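Local coordinates for fructokinase (Silicibacter sp., PDB 3C8U), which probably transfers a phosphate group from ATP to fructose, as a kinase of the P-loop type, at residues 128-140 with 190-202. Numbering follows the deposited sequence. Where two conformers were deposited one is given.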
ATOM      1  N   ILE A 128      -2.582  -9.468   1.522  1.00 15.84           N
ATOM      2  CA  ILE A 128      -2.388  -8.247   2.270  1.00 15.97           C
ATOM      3  C   ILE A 128      -1.979  -7.228   1.230  1.00 18.42           C
ATOM      4  O   ILE A 128      -0.883  -7.295   0.681  1.00 17.21           O
ATOM      5  CB  ILE A 128      -1.314  -8.336   3.342  1.00 17.23           C
ATOM      6  CG1 ILE A 128      -1.670  -9.415   4.367  1.00 24.22           C
ATOM      7  CG2 ILE A 128      -1.092  -6.946   3.999  1.00 18.72           C
ATOM      8  CD1 ILE A 128      -0.552  -9.679   5.284  1.00 21.25           C
ATOM      9  N   ILE A 129      -2.907  -6.319   0.961  1.00 19.09           N
ATOM     10  CA  ILE A 129      -2.738  -5.293  -0.069  1.00 19.75           C
ATOM     11  C   ILE A 129      -2.190  -4.093   0.674  1.00 21.31           C
ATOM     12  O   ILE A 129      -2.770  -3.660   1.656  1.00 20.85           O
ATOM     13  CB  ILE A 129      -4.077  -4.905  -0.739  1.00 19.28           C
ATOM     14  CG1 ILE A 129      -4.856  -6.127  -1.238  1.00 24.96           C
ATOM     15  CG2 ILE A 129      -3.859  -3.843  -1.875  1.00 16.25           C
ATOM     16  CD1 ILE A 129      -4.082  -7.038  -2.083  1.00 24.96           C
ATOM     17  N   GLU A 130      -1.036  -3.602   0.231  1.00 20.18           N
ATOM     18  CA  GLU A 130      -0.375  -2.501   0.891  1.00 18.93           C
ATOM     19  C   GLU A 130      -0.225  -1.320  -0.045  1.00 17.14           C
ATOM     20  O   GLU A 130       0.133  -1.449  -1.202  1.00 21.34           O
ATOM     21  CB  GLU A 130       0.962  -2.924   1.549  1.00 21.09           C
ATOM     22  CG  GLU A 130       2.105  -3.101   0.618  1.00 23.30           C
ATOM     23  CD  GLU A 130       3.430  -3.334   1.307  1.00 24.01           C
ATOM     24  OE1 GLU A 130       3.470  -3.401   2.547  1.00 23.77           O
ATOM     25  OE2 GLU A 130       4.434  -3.504   0.582  1.00 26.56           O
ATOM     26  N   GLY A 131      -0.568  -0.157   0.483  1.00 19.72           N
ATOM     27  CA  GLY A 131      -0.433   1.115  -0.275  1.00 17.36           C
ATOM     28  C   GLY A 131      -0.724   2.357   0.532  1.00 17.40           C
ATOM     29  O   GLY A 131      -1.100   2.297   1.680  1.00 18.63           O
ATOM     30  N   ASN A 132      -0.619   3.500  -0.116  1.00 17.17           N
ATOM     31  CA  ASN A 132      -0.853   4.771   0.554  1.00 19.13           C
ATOM     32  C   ASN A 132      -2.320   5.198   0.564  1.00 17.90           C
ATOM     33  O   ASN A 132      -2.718   6.003   1.388  1.00 20.99           O
ATOM     34  CB  ASN A 132       0.031   5.850  -0.083  1.00 19.51           C
ATOM     35  CG  ASN A 132       1.508   5.552   0.090  1.00 21.19           C
ATOM     36  OD1 ASN A 132       1.934   5.081   1.159  1.00 31.55           O
ATOM     37  ND2 ASN A 132       2.285   5.809  -0.931  1.00 26.30           N
ATOM     38  N   TYR A 133      -3.100   4.676  -0.389  1.00 18.49           N
ATOM     39  CA  TYR A 133      -4.465   5.175  -0.649  1.00 19.23           C
ATOM     40  C   TYR A 133      -5.570   4.147  -0.478  1.00 18.05           C
ATOM     41  O   TYR A 133      -6.533   4.155  -1.241  1.00 19.16           O
ATOM     42  CB  TYR A 133      -4.549   5.796  -2.059  1.00 17.08           C
ATOM     43  CG  TYR A 133      -3.472   6.840  -2.266  1.00 20.82           C
ATOM     44  CD1 TYR A 133      -3.446   7.997  -1.491  1.00 25.31           C
ATOM     45  CD2 TYR A 133      -2.465   6.658  -3.199  1.00 18.05           C
ATOM     46  CE1 TYR A 133      -2.445   8.944  -1.653  1.00 21.81           C
ATOM     47  CE2 TYR A 133      -1.463   7.602  -3.362  1.00 19.11           C
ATOM     48  CZ  TYR A 133      -1.459   8.738  -2.591  1.00 22.52           C
ATOM     49  OH  TYR A 133      -0.454   9.676  -2.758  1.00 23.25           O
ATOM     50  N   LEU A 134      -5.442   3.303   0.554  1.00 17.38           N
ATOM     51  CA  LEU A 134      -6.379   2.198   0.774  1.00 18.68           C
ATOM     52  C   LEU A 134      -7.534   2.527   1.698  1.00 18.64           C
ATOM     53  O   LEU A 134      -8.498   1.763   1.793  1.00 20.05           O
ATOM     54  CB  LEU A 134      -5.648   0.944   1.248  1.00 19.38           C
ATOM     55  CG  LEU A 134      -4.515   0.447   0.310  1.00 19.92           C
ATOM     56  CD1 LEU A 134      -4.082  -0.960   0.784  1.00 18.21           C
ATOM     57  CD2 LEU A 134      -4.875   0.454  -1.206  1.00 15.24           C
ATOM     58  N   LEU A 135      -7.416   3.688   2.338  1.00 19.15           N
ATOM     59  CA  LEU A 135      -8.395   4.210   3.309  1.00 20.16           C
ATOM     60  C   LEU A 135      -8.589   5.703   3.052  1.00 21.54           C
ATOM     61  O   LEU A 135      -8.572   6.547   3.941  1.00 19.62           O
ATOM     62  CB  LEU A 135      -7.937   3.950   4.751  1.00 17.14           C
ATOM     63  CG  LEU A 135      -8.015   2.469   5.183  1.00 22.32           C
ATOM     64  CD1 LEU A 135      -7.519   2.248   6.608  1.00 21.14           C
ATOM     65  CD2 LEU A 135      -9.421   1.872   5.007  1.00 19.22           C
ATOM     66  N   PHE A 136      -8.708   5.993   1.772  1.00 20.84           N
ATOM     67  CA  PHE A 136      -8.616   7.364   1.247  1.00 21.43           C
ATOM     68  C   PHE A 136      -9.955   7.899   0.739  1.00 21.01           C
ATOM     69  O   PHE A 136     -10.576   7.370  -0.194  1.00 20.88           O
ATOM     70  CB  PHE A 136      -7.534   7.369   0.149  1.00 23.28           C
ATOM     71  CG  PHE A 136      -7.146   8.724  -0.339  1.00 21.25           C
ATOM     72  CD1 PHE A 136      -6.528   9.642   0.502  1.00 19.45           C
ATOM     73  CD2 PHE A 136      -7.343   9.065  -1.674  1.00 20.03           C
ATOM     74  CE1 PHE A 136      -6.144  10.890   0.028  1.00 19.85           C
ATOM     75  CE2 PHE A 136      -6.974  10.326  -2.159  1.00 25.05           C
ATOM     76  CZ  PHE A 136      -6.382  11.238  -1.313  1.00 22.26           C
ATOM     77  N   ASP A 137     -10.397   8.957   1.409  1.00 21.93           N
ATOM     78  CA  ASP A 137     -11.732   9.529   1.194  1.00 24.34           C
ATOM     79  C   ASP A 137     -11.726  10.508   0.010  1.00 24.81           C
ATOM     80  O   ASP A 137     -11.711  11.735   0.141  1.00 21.53           O
ATOM     81  CB  ASP A 137     -12.249  10.161   2.484  1.00 25.00           C
ATOM     82  CG  ASP A 137     -13.737  10.489   2.444  1.00 27.03           C
ATOM     83  OD1 ASP A 137     -14.456  10.210   1.462  1.00 22.80           O
ATOM     84  OD2 ASP A 137     -14.193  11.031   3.453  1.00 32.71           O
ATOM     85  N   ALA A 138     -11.716   9.881  -1.143  1.00 22.84           N
ATOM     86  CA  ALA A 138     -11.824  10.552  -2.454  1.00 22.48           C
ATOM     87  C   ALA A 138     -12.597   9.679  -3.428  1.00 24.37           C
ATOM     88  O   ALA A 138     -12.687   8.462  -3.248  1.00 26.56           O
ATOM     89  CB  ALA A 138     -10.453  10.831  -3.033  1.00 19.22           C
ATOM     90  N   PRO A 139     -13.147  10.291  -4.481  1.00 25.43           N
ATOM     91  CA  PRO A 139     -13.804   9.498  -5.501  1.00 25.33           C
ATOM     92  C   PRO A 139     -12.935   8.373  -6.027  1.00 25.24           C
ATOM     93  O   PRO A 139     -11.721   8.513  -6.271  1.00 23.62           O
ATOM     94  CB  PRO A 139     -14.143  10.533  -6.576  1.00 26.73           C
ATOM     95  CG  PRO A 139     -14.333  11.810  -5.796  1.00 24.94           C
ATOM     96  CD  PRO A 139     -13.292  11.746  -4.718  1.00 27.09           C
ATOM     97  N   GLY A 140     -13.615   7.249  -6.171  1.00 23.09           N
ATOM     98  CA  GLY A 140     -13.034   6.009  -6.635  1.00 21.57           C
ATOM     99  C   GLY A 140     -12.402   5.281  -5.463  1.00 20.54           C
ATOM    100  O   GLY A 140     -12.815   4.190  -5.065  1.00 19.15           O
ATOM    101  N   ASN A 190       1.636  14.531  -0.183  1.00 23.11           N
ATOM    102  CA  ASN A 190       0.784  13.314  -0.304  1.00 24.93           C
ATOM    103  C   ASN A 190       0.409  12.805   1.080  1.00 25.46           C
ATOM    104  O   ASN A 190      -0.720  12.419   1.353  1.00 24.26           O
ATOM    105  CB  ASN A 190       1.498  12.220  -1.111  1.00 20.13           C
ATOM    106  CG  ASN A 190       1.657  12.596  -2.592  1.00 24.17           C
ATOM    107  OD1 ASN A 190       0.938  13.455  -3.116  1.00 26.28           O
ATOM    108  ND2 ASN A 190       2.660  12.019  -3.233  1.00 22.97           N
ATOM    109  N   ALA A 191       1.407  12.828   1.957  1.00 27.17           N
ATOM    110  CA  ALA A 191       1.220  12.372   3.349  1.00 28.14           C
ATOM    111  C   ALA A 191       0.129  13.212   3.974  1.00 28.87           C
ATOM    112  O   ALA A 191      -0.728  12.732   4.682  1.00 26.10           O
ATOM    113  CB  ALA A 191       2.520  12.452   4.166  1.00 26.62           C
ATOM    114  N   ARG A 192       0.152  14.483   3.612  1.00 30.73           N
ATOM    115  CA  ARG A 192      -0.766  15.472   4.151  1.00 30.59           C
ATOM    116  C   ARG A 192      -2.180  15.238   3.599  1.00 28.88           C
ATOM    117  O   ARG A 192      -3.169  15.262   4.348  1.00 23.53           O
ATOM    118  CB  ARG A 192      -0.254  16.895   3.834  1.00 33.16           C
ATOM    119  CG  ARG A 192      -0.660  17.970   4.813  1.00 39.70           C
ATOM    120  CD  ARG A 192       0.401  19.115   4.936  1.00 42.99           C
ATOM    121  NE  ARG A 192       1.025  19.480   3.668  1.00 53.92           N
ATOM    122  CZ  ARG A 192       2.307  19.254   3.373  1.00 60.25           C
ATOM    123  NH1 ARG A 192       3.107  18.672   4.265  1.00 65.73           N
ATOM    124  NH2 ARG A 192       2.796  19.611   2.187  1.00 59.22           N
ATOM    125  N   ALA A 193      -2.270  15.006   2.285  1.00 25.72           N
ATOM    126  CA  ALA A 193      -3.573  14.724   1.616  1.00 24.30           C
ATOM    127  C   ALA A 193      -4.219  13.475   2.214  1.00 24.70           C
ATOM    128  O   ALA A 193      -5.447  13.369   2.393  1.00 24.88           O
ATOM    129  CB  ALA A 193      -3.376  14.525   0.065  1.00 24.48           C
ATOM    130  N   ILE A 194      -3.347  12.529   2.537  1.00 24.26           N
ATOM    131  CA  ILE A 194      -3.777  11.258   3.145  1.00 24.80           C
ATOM    132  C   ILE A 194      -4.381  11.524   4.514  1.00 27.05           C
ATOM    133  O   ILE A 194      -5.462  11.045   4.821  1.00 26.57           O
ATOM    134  CB  ILE A 194      -2.610  10.244   3.261  1.00 24.44           C
ATOM    135  CG1 ILE A 194      -2.350   9.621   1.888  1.00 24.54           C
ATOM    136  CG2 ILE A 194      -2.920   9.143   4.307  1.00 24.05           C
ATOM    137  CD1 ILE A 194      -0.932   9.079   1.722  1.00 18.94           C
ATOM    138  N   GLU A 195      -3.694  12.337   5.314  1.00 28.30           N
ATOM    139  CA  GLU A 195      -4.137  12.625   6.684  0.50 29.65           C
ATOM    140  C   GLU A 195      -5.439  13.414   6.658  1.00 30.44           C
ATOM    141  O   GLU A 195      -6.246  13.353   7.588  1.00 28.95           O
ATOM    142  CB  GLU A 195      -3.059  13.404   7.463  0.50 30.57           C
ATOM    143  CG  GLU A 195      -3.508  13.956   8.819  0.50 29.06           C
ATOM    144  CD  GLU A 195      -3.790  12.879   9.845  0.50 32.56           C
ATOM    145  OE1 GLU A 195      -3.458  11.699   9.586  0.50 34.48           O
ATOM    146  OE2 GLU A 195      -4.348  13.213  10.915  0.50 28.72           O
ATOM    147  N   ALA A 196      -5.633  14.141   5.572  1.00 29.80           N
ATOM    148  CA  ALA A 196      -6.793  15.035   5.440  1.00 27.65           C
ATOM    149  C   ALA A 196      -8.031  14.310   4.938  1.00 27.51           C
ATOM    150  O   ALA A 196      -9.134  14.859   4.913  1.00 26.42           O
ATOM    151  CB  ALA A 196      -6.465  16.231   4.553  1.00 29.79           C
ATOM    152  N   ALA A 197      -7.847  13.047   4.573  1.00 25.49           N
ATOM    153  CA  ALA A 197      -8.912  12.270   3.926  1.00 23.67           C
ATOM    154  C   ALA A 197      -8.900  10.819   4.418  1.00 26.44           C
ATOM    155  O   ALA A 197      -8.815   9.873   3.649  1.00 26.82           O
ATOM    156  CB  ALA A 197      -8.775  12.327   2.391  1.00 22.92           C
ATOM    157  N   ARG A 198      -8.970  10.681   5.731  1.00 25.45           N
ATOM    158  CA  ARG A 198      -8.903   9.374   6.376  1.00 25.86           C
ATOM    159  C   ARG A 198     -10.256   8.670   6.431  1.00 26.89           C
ATOM    160  O   ARG A 198     -11.237   9.249   6.881  1.00 29.05           O
ATOM    161  CB  ARG A 198      -8.365   9.543   7.807  1.00 24.82           C
ATOM    162  CG  ARG A 198      -6.994  10.183   7.904  1.00 27.14           C
ATOM    163  CD  ARG A 198      -6.732  10.697   9.301  1.00 31.55           C
ATOM    164  NE  ARG A 198      -7.044   9.684  10.298  1.00 37.66           N
ATOM    165  CZ  ARG A 198      -6.130   9.013  10.980  1.00 38.23           C
ATOM    166  NH1 ARG A 198      -4.845   9.279  10.789  1.00 41.79           N
ATOM    167  NH2 ARG A 198      -6.501   8.088  11.860  1.00 34.06           N
ATOM    168  N   LEU A 199     -10.303   7.417   5.964  1.00 23.41           N
ATOM    169  CA  LEU A 199     -11.458   6.567   6.209  1.00 22.86           C
ATOM    170  C   LEU A 199     -11.138   5.666   7.416  1.00 22.60           C
ATOM    171  O   LEU A 199      -9.987   5.386   7.710  1.00 22.99           O
ATOM    172  CB  LEU A 199     -11.844   5.738   4.974  1.00 23.76           C
ATOM    173  CG  LEU A 199     -12.362   6.538   3.767  1.00 26.45           C
ATOM    174  CD1 LEU A 199     -12.567   5.596   2.552  1.00 20.28           C
ATOM    175  CD2 LEU A 199     -13.636   7.301   4.131  1.00 20.01           C
ATOM    176  N   PRO A 200     -12.158   5.228   8.144  1.00 25.23           N
ATOM    177  CA  PRO A 200     -11.865   4.455   9.347  1.00 24.23           C
ATOM    178  C   PRO A 200     -11.325   3.051   9.081  1.00 23.48           C
ATOM    179  O   PRO A 200     -11.700   2.405   8.129  1.00 24.85           O
ATOM    180  CB  PRO A 200     -13.220   4.405  10.059  1.00 26.84           C
ATOM    181  CG  PRO A 200     -14.224   4.650   9.066  1.00 29.56           C
ATOM    182  CD  PRO A 200     -13.601   5.439   7.944  1.00 26.81           C
ATOM    183  N   ALA A 201     -10.421   2.618   9.939  1.00 22.00           N
ATOM    184  CA  ALA A 201      -9.747   1.314   9.808  1.00 21.58           C
ATOM    185  C   ALA A 201     -10.259   0.389  10.871  1.00 23.77           C
ATOM    186  O   ALA A 201     -10.706   0.848  11.920  1.00 22.57           O
ATOM    187  CB  ALA A 201      -8.230   1.481   9.951  1.00 18.69           C
ATOM    188  N   ASP A 202     -10.168  -0.912  10.610  1.00 22.49           N
ATOM    189  CA  ASP A 202     -10.630  -1.912  11.571  1.00 21.29           C
ATOM    190  C   ASP A 202      -9.674  -1.932  12.733  1.00 22.66           C
ATOM    191  O   ASP A 202     -10.059  -2.083  13.874  1.00 22.41           O
ATOM    192  CB  ASP A 202     -10.733  -3.313  10.956  1.00 23.02           C
ATOM    193  CG  ASP A 202     -11.835  -3.408   9.948  1.00 25.10           C
ATOM    194  OD1 ASP A 202     -12.908  -2.803  10.185  1.00 28.80           O
ATOM    195  OD2 ASP A 202     -11.626  -4.040   8.898  1.00 18.71           O
TER
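L135 and D137 receive the chain leaving helix 186-195 through two backbone hydrogen bonds, a worked example of how one short beta bridge can pair the chain that follows a helix with a loop. L199 N donates to L135 O (2.8 Å) and D137 N, nearly straight at 166°, to A197 O (2.9 Å), straddling the F136–R198 pair; each donor lies above the carbonyl plane of its acceptor. The CA of F136 adds a CH···O contact to A197 O. Packing is tight around Y133 and F136. With its CG anti to the backbone N (chi1 -170°), F136 brings its ring to A193 and A197: CE1 meets A193 O at 3.5 Å near the ring plane and A197 CB at 3.8 Å. One ring face is covered by Y133 CD1. Y133 in turn presses CE1 against I194 CG1 (3.6 Å), the two side chains crossing at about a right angle, while its hydroxyl reaches past N190 to bond G78 O. This loop follows strand 126-131 of a parallel sheet with strand order 2-3-1-4-5, as in P-loop kinases; N132, whose CB touches I194 CD1, turns its OD1 to K35 of the probable Walker A motif. L135 and L199 extend the close packing: L199 lays CD2 across D137 CB (3.6 Å), and L135 CD1 touches A201 CB at 3.5 Å. The looser, solvent side falls to the D137 carboxylate, salt-bridged to R142, and to P200, which sets its CB away from the loop and is exposed. R198 also leaves its backbone away from the loop, and NH1 forms salt bridges with E195 OE1 (3.0 Å) and E155.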